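Local coordinates for protein putative aspartyl-tRNA synthetase (Leishmania major, PDB 6OD8) that probably charges tRNA(Asp) with L-aspartate at the expense of ATP, as a cytoplasmic class II aminoacyl-tRNA synthetase, at residues Glu409-Val414 with Glu430-Lys435; Met399-Tyr404 with Phe445-Arg450. All blocks are in the same frame, centred on the assembly; numbering follows the deposited sequence.

Contact 1 of 2, residues Glu409-Val414 with Glu430-Lys435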
loop_
_atom_site.group_PDB
_atom_site.type_symbol
_atom_site.label_atom_id
_atom_site.label_comp_id
_atom_site.label_asym_id
_atom_site.label_seq_id
_atom_site.Cartn_x
_atom_site.Cartn_y
_atom_site.Cartn_z
ATOM N N GLU A 409 -16.279 -35.584 -3.265
ATOM C CA GLU A 409 -16.067 -37.030 -3.336
ATOM C C GLU A 409 -14.872 -37.447 -2.495
ATOM O O GLU A 409 -14.890 -38.516 -1.879
ATOM C CB GLU A 409 -15.869 -37.473 -4.786
ATOM C CG GLU A 409 -17.081 -37.291 -5.675
ATOM C CD GLU A 409 -16.766 -37.597 -7.126
ATOM O OE1 GLU A 409 -15.698 -38.200 -7.384
ATOM O OE2 GLU A 409 -17.577 -37.226 -8.006
ATOM N N LEU A 410 -13.831 -36.609 -2.454
ATOM C CA LEU A 410 -12.646 -36.918 -1.657
ATOM C C LEU A 410 -12.978 -36.933 -0.170
ATOM O O LEU A 410 -12.581 -37.856 0.558
ATOM C CB LEU A 410 -11.536 -35.910 -1.963
ATOM C CG LEU A 410 -10.199 -36.021 -1.216
ATOM C CD1 LEU A 410 -9.623 -37.425 -1.325
ATOM C CD2 LEU A 410 -9.216 -34.998 -1.759
ATOM N N LEU A 411 -13.716 -35.919 0.293
ATOM C CA LEU A 411 -14.207 -35.922 1.667
ATOM C C LEU A 411 -15.014 -37.174 1.955
ATOM O O LEU A 411 -14.859 -37.790 3.013
ATOM C CB LEU A 411 -15.061 -34.682 1.923
ATOM C CG LEU A 411 -14.274 -33.427 2.260
ATOM C CD1 LEU A 411 -15.145 -32.210 2.020
ATOM C CD2 LEU A 411 -13.828 -33.515 3.713
ATOM N N ASN A 412 -15.873 -37.568 1.020
ATOM C CA ASN A 412 -16.740 -38.711 1.258
ATOM C C ASN A 412 -15.962 -40.010 1.422
ATOM O O ASN A 412 -16.536 -40.991 1.907
ATOM C CB ASN A 412 -17.771 -38.849 0.116
ATOM C CG ASN A 412 -18.938 -37.866 0.250
ATOM O OD1 ASN A 412 -19.195 -37.340 1.330
ATOM N ND2 ASN A 412 -19.642 -37.614 -0.853
ATOM N N THR A 413 -14.679 -40.059 1.045
ATOM C CA THR A 413 -13.951 -41.311 1.246
ATOM C C THR A 413 -13.725 -41.618 2.719
ATOM O O THR A 413 -13.513 -42.782 3.069
ATOM C CB THR A 413 -12.596 -41.311 0.530
ATOM O OG1 THR A 413 -11.752 -40.301 1.075
ATOM C CG2 THR A 413 -12.757 -41.120 -0.976
ATOM N N VAL A 414 -13.766 -40.613 3.590
ATOM C CA VAL A 414 -13.572 -40.817 5.019
ATOM C C VAL A 414 -14.805 -40.462 5.835
ATOM O O VAL A 414 -14.785 -40.630 7.056
ATOM C CB VAL A 414 -12.350 -40.031 5.543
ATOM C CG1 VAL A 414 -11.091 -40.450 4.814
ATOM C CG2 VAL A 414 -12.581 -38.543 5.385
ATOM N N GLU A 430 -13.181 -27.995 5.877
ATOM C CA GLU A 430 -12.051 -27.483 5.088
ATOM C C GLU A 430 -10.727 -28.051 5.588
ATOM O O GLU A 430 -9.837 -28.372 4.787
ATOM C CB GLU A 430 -11.999 -25.942 5.088
ATOM C CG GLU A 430 -11.617 -25.294 6.438
ATOM C CD GLU A 430 -11.412 -23.774 6.376
ATOM O OE1 GLU A 430 -11.406 -23.185 5.273
ATOM O OE2 GLU A 430 -11.259 -23.162 7.454
ATOM N N LYS A 431 -10.572 -28.190 6.910
ATOM C CA LYS A 431 -9.319 -28.731 7.418
ATOM C C LYS A 431 -9.204 -30.215 7.105
ATOM O O LYS A 431 -8.111 -30.690 6.773
ATOM C CB LYS A 431 -9.166 -28.461 8.918
ATOM C CG LYS A 431 -8.331 -27.192 9.156
ATOM C CD LYS A 431 -7.810 -27.042 10.577
ATOM C CE LYS A 431 -8.619 -26.004 11.339
ATOM N NZ LYS A 431 -7.749 -25.008 12.033
ATOM N N LEU A 432 -10.315 -30.956 7.172
ATOM C CA LEU A 432 -10.263 -32.358 6.771
ATOM C C LEU A 432 -9.882 -32.478 5.298
ATOM O O LEU A 432 -9.027 -33.293 4.933
ATOM C CB LEU A 432 -11.602 -33.049 7.053
ATOM C CG LEU A 432 -11.687 -34.532 6.674
ATOM C CD1 LEU A 432 -10.609 -35.333 7.374
ATOM C CD2 LEU A 432 -13.069 -35.124 7.030
ATOM N N LEU A 433 -10.444 -31.610 4.452
ATOM C CA LEU A 433 -10.133 -31.659 3.032
ATOM C C LEU A 433 -8.663 -31.371 2.783
ATOM O O LEU A 433 -8.017 -32.060 1.980
ATOM C CB LEU A 433 -11.017 -30.673 2.264
ATOM C CG LEU A 433 -10.754 -30.545 0.764
ATOM C CD1 LEU A 433 -10.950 -31.901 0.044
ATOM C CD2 LEU A 433 -11.622 -29.448 0.122
ATOM N N GLY A 434 -8.112 -30.369 3.470
ATOM C CA GLY A 434 -6.710 -30.037 3.284
ATOM C C GLY A 434 -5.780 -31.140 3.751
ATOM O O GLY A 434 -4.718 -31.350 3.163
ATOM N N LYS A 435 -6.161 -31.862 4.812
ATOM C CA LYS A 435 -5.374 -33.015 5.239
ATOM C C LYS A 435 -5.413 -34.119 4.191
ATOM O O LYS A 435 -4.378 -34.708 3.856
ATOM C CB LYS A 435 -5.872 -33.535 6.594
#
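L411 and L432 meet methyl to methyl, CD2 of L411 lying 3.8 Å from CD2 of L432. The same L411 methyl also rests on CG of L432, then reaches the backbone of the next residue, 4.0 Å from L433 N. It can do so because CG of L411 is anti to its own carbonyl carbon (chi1 -83°), which swings the branch across to helix 427-441 although the CB bond itself does not aim there. L432 has a second neighbour: its CD2 sits 3.8 Å from CG2 of V414, which it passes head to tail. Next to the L411-L432 pair, L410 and L433 cross at about a right angle, CD2 of L410 standing 4.0 Å from CD1 of L433. No hydrogen bond spans the contact; the side chains that meet are all aliphatic, with L410, L411 and L433 buried and V414 at the exposed margin. The fold here is a helix-loop-helix within the class II synthetase region: helix 404-412 gives way to a long, largely irregular connection, and helix 427-441 then packs against the C-terminal part of the first. I425 of that connection touches L411, while F388 packs on L410 and L436 takes up V414. The T413 hydroxyl donates to L410 O (OG1 to O 2.6 Å) in the carbonyl plane; T413 N donates to that same oxygen, so two bonds grip it. Further out, the N412 side chain accepts from M419 N, linking the first helix to the middle of the connection, and on the far side of the second helix K431 forms a salt bridge with E480.

Contact 2 of 2, residues Met399-Tyr404 with Phe445-Arg450. With EDO (1,2-ethanediol), chain E.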
loop_
_atom_site.group_PDB
_atom_site.type_symbol
_atom_site.label_atom_id
_atom_site.label_comp_id
_atom_site.label_asym_id
_atom_site.label_seq_id
_atom_site.Cartn_x
_atom_site.Cartn_y
_atom_site.Cartn_z
ATOM N N MET A 399 0.632 -26.084 -9.420
ATOM C CA MET A 399 -0.296 -25.747 -8.347
ATOM C C MET A 399 -1.639 -26.438 -8.560
ATOM O O MET A 399 -2.270 -26.283 -9.616
ATOM C CB MET A 399 -0.434 -24.227 -8.235
ATOM C CG MET A 399 0.861 -23.642 -7.659
ATOM S SD MET A 399 0.988 -21.833 -7.778
ATOM C CE MET A 399 -0.053 -21.379 -6.451
ATOM N N LEU A 400 -2.072 -27.176 -7.533
ATOM C CA LEU A 400 -3.175 -28.134 -7.641
ATOM C C LEU A 400 -4.551 -27.462 -7.686
ATOM O O LEU A 400 -4.863 -26.596 -6.867
ATOM C CB LEU A 400 -3.119 -29.098 -6.457
ATOM C CG LEU A 400 -4.125 -30.234 -6.437
ATOM C CD1 LEU A 400 -3.683 -31.192 -7.521
ATOM C CD2 LEU A 400 -4.090 -30.900 -5.065
ATOM N N ARG A 401 -5.384 -27.908 -8.629
ATOM C CA ARG A 401 -6.776 -27.493 -8.774
ATOM C C ARG A 401 -7.624 -28.752 -8.722
ATOM O O ARG A 401 -7.300 -29.724 -9.403
ATOM C CB ARG A 401 -7.020 -26.784 -10.114
ATOM C CG ARG A 401 -6.137 -25.591 -10.391
ATOM C CD ARG A 401 -6.497 -24.955 -11.730
ATOM N NE ARG A 401 -5.628 -23.818 -12.045
ATOM C CZ ARG A 401 -5.745 -23.076 -13.142
ATOM N NH1 ARG A 401 -6.704 -23.345 -14.025
ATOM N NH2 ARG A 401 -4.899 -22.069 -13.357
ATOM N N ILE A 402 -8.678 -28.752 -7.898
ATOM C CA ILE A 402 -9.638 -29.852 -7.833
ATOM C C ILE A 402 -11.022 -29.238 -7.960
ATOM O O ILE A 402 -11.343 -28.271 -7.260
ATOM C CB ILE A 402 -9.527 -30.679 -6.532
ATOM C CG1 ILE A 402 -8.100 -31.202 -6.338
ATOM C CG2 ILE A 402 -10.509 -31.878 -6.549
ATOM C CD1 ILE A 402 -7.906 -31.961 -5.032
ATOM N N ASN A 403 -11.818 -29.777 -8.872
ATOM C CA ASN A 403 -13.211 -29.372 -8.978
ATOM C C ASN A 403 -13.933 -29.610 -7.652
ATOM O O ASN A 403 -13.696 -30.612 -6.966
ATOM C CB ASN A 403 -13.880 -30.160 -10.106
ATOM C CG ASN A 403 -15.358 -29.950 -10.145
ATOM O OD1 ASN A 403 -16.121 -30.701 -9.539
ATOM N ND2 ASN A 403 -15.783 -28.921 -10.848
ATOM N N TYR A 404 -14.825 -28.680 -7.302
ATOM C CA TYR A 404 -15.579 -28.757 -6.058
ATOM C C TYR A 404 -16.286 -30.107 -5.891
ATOM O O TYR A 404 -16.300 -30.681 -4.791
ATOM C CB TYR A 404 -16.598 -27.611 -6.014
ATOM C CG TYR A 404 -17.311 -27.471 -4.691
ATOM C CD1 TYR A 404 -16.817 -26.625 -3.714
ATOM C CD2 TYR A 404 -18.492 -28.177 -4.424
ATOM C CE1 TYR A 404 -17.458 -26.484 -2.499
ATOM C CE2 TYR A 404 -19.148 -28.041 -3.206
ATOM C CZ TYR A 404 -18.623 -27.196 -2.249
ATOM O OH TYR A 404 -19.248 -27.044 -1.030
ATOM N N PHE A 445 -1.125 -26.343 -0.403
ATOM C CA PHE A 445 -1.786 -25.268 -1.135
ATOM C C PHE A 445 -2.597 -25.854 -2.281
ATOM O O PHE A 445 -2.064 -26.640 -3.065
ATOM C CB PHE A 445 -0.758 -24.288 -1.704
ATOM C CG PHE A 445 -1.376 -23.063 -2.343
ATOM C CD1 PHE A 445 -1.580 -21.912 -1.600
ATOM C CD2 PHE A 445 -1.779 -23.075 -3.667
ATOM C CE1 PHE A 445 -2.152 -20.780 -2.169
ATOM C CE2 PHE A 445 -2.359 -21.948 -4.234
ATOM C CZ PHE A 445 -2.547 -20.807 -3.487
ATOM N N PHE A 446 -3.858 -25.449 -2.416
ATOM C CA PHE A 446 -4.648 -25.960 -3.533
ATOM C C PHE A 446 -5.863 -25.066 -3.732
ATOM O O PHE A 446 -6.246 -24.286 -2.852
ATOM C CB PHE A 446 -5.054 -27.426 -3.330
ATOM C CG PHE A 446 -6.208 -27.628 -2.374
ATOM C CD1 PHE A 446 -7.500 -27.744 -2.851
ATOM C CD2 PHE A 446 -5.994 -27.697 -0.998
ATOM C CE1 PHE A 446 -8.580 -27.940 -1.979
ATOM C CE2 PHE A 446 -7.061 -27.853 -0.124
ATOM C CZ PHE A 446 -8.346 -27.987 -0.614
ATOM N N ILE A 447 -6.448 -25.147 -4.919
ATOM C CA ILE A 447 -7.686 -24.419 -5.157
ATOM C C ILE A 447 -8.804 -25.424 -5.405
ATOM O O ILE A 447 -8.569 -26.487 -5.980
ATOM C CB ILE A 447 -7.553 -23.400 -6.311
ATOM C CG1 ILE A 447 -7.682 -24.070 -7.667
ATOM C CG2 ILE A 447 -6.215 -22.684 -6.224
ATOM C CD1 ILE A 447 -9.085 -24.015 -8.264
ATOM N N SER A 448 -10.008 -25.087 -4.929
ATOM C CA SER A 448 -11.236 -25.825 -5.183
ATOM C C SER A 448 -12.062 -24.994 -6.146
ATOM O O SER A 448 -12.380 -23.841 -5.847
ATOM C CB SER A 448 -12.029 -26.078 -3.896
ATOM O OG SER A 448 -13.234 -26.817 -4.173
ATOM N N ASP A 449 -12.434 -25.602 -7.274
ATOM C CA ASP A 449 -12.979 -24.919 -8.437
ATOM C C ASP A 449 -14.484 -25.160 -8.570
ATOM O O ASP A 449 -14.947 -26.297 -8.444
ATOM C CB ASP A 449 -12.244 -25.422 -9.684
ATOM C CG ASP A 449 -12.611 -24.666 -10.909
ATOM O OD1 ASP A 449 -12.845 -23.446 -10.779
ATOM O OD2 ASP A 449 -12.666 -25.286 -12.000
ATOM N N ARG A 450 -15.234 -24.082 -8.840
ATOM C CA ARG A 450 -16.661 -24.096 -9.175
ATOM C C ARG A 450 -17.541 -24.297 -7.947
ATOM O O ARG A 450 -18.163 -25.357 -7.782
ATOM C CB ARG A 450 -16.984 -25.171 -10.216
ATOM C CG ARG A 450 -16.946 -24.718 -11.646
ATOM C CD ARG A 450 -17.638 -25.738 -12.552
ATOM N NE ARG A 450 -17.794 -25.223 -13.910
ATOM C CZ ARG A 450 -18.799 -25.539 -14.720
ATOM N NH1 ARG A 450 -19.746 -26.373 -14.308
ATOM N NH2 ARG A 450 -18.859 -25.015 -15.940
HETATM C C1 EDO E . -10.637 -28.124 -11.813
HETATM O O1 EDO E . -9.926 -26.962 -12.244
HETATM C C2 EDO E . -9.659 -29.275 -11.581
HETATM O O2 EDO E . -9.457 -30.020 -12.786
HETATM O O HOH W 1 -0.242 -27.166 -5.052
HETATM O O HOH W 2 -18.488 -27.902 -9.361
HETATM O O HOH W 3 -13.931 -27.547 -12.523
#
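R401 and I447 run alongside each other in the same sense, CG of the arginine 3.5 Å from CG1 of the isoleucine. With CG anti to the carbonyl carbon (chi1 -56°) and the chain extended beyond it, R401 carries its guanidinium to E332 and D329, in salt bridges on helix 325-342. N403 and D449 share this face. A water accepts from N403 ND2 and donates to D449 OD2 at 2.6 Å; Y325 OH bonds that oxygen and Y324 OH bonds OD1, and an ethanediol hydroxyl reaches OD2 weakly. On the opposite face, CD2 of L400 comes 4.0 Å from CB of F446, whose ring turns away to stack with F476. Farther along that face, S448 OG lies 3.6 Å from CD1 of Y404, obliquely to the ring; this buried hydroxyl has no partner in the model. At the other end of the pair, CE of M399 approaches the F445 ring obliquely, and a water bridges L400 N and F445 O.

Between the faces, I402 bonds both sides of S448: its N donates to I447 O (3.0 Å), and its O accepts from D449 N. Beyond it Y404 N donates to D449 O, while the N403 side chain caps M405 N at the start of helix 404-412. Two adjacent parallel strands joined through helices form a beta-alpha-beta crossover, here extending the mixed sheet of the class II synthetase core.

Contact 1 is nested inside the loop that contact 2 closes: strand 400-403 runs straight into helix 404-412, and helix 427-441 leads back to strand 445-449. The helix pair therefore belongs to the connection between two neighbouring parallel strands. The centres of contacts 1 and 2 are about 13 Å apart, yet the contacts touch, L433 CD2 lying 3.7 Å from F446 CZ and G434 CA 4.1 Å from F446 CE2, so the F446 ring packs between strand 445-449 and helix 427-441. The opposite sheet face, with R401 and I447, is backed by helix 325-342. Each contact has an ethanediol nearby, about 6 Å from the V414 side chain and about 4 Å from that of R401, probably left from crystallisation.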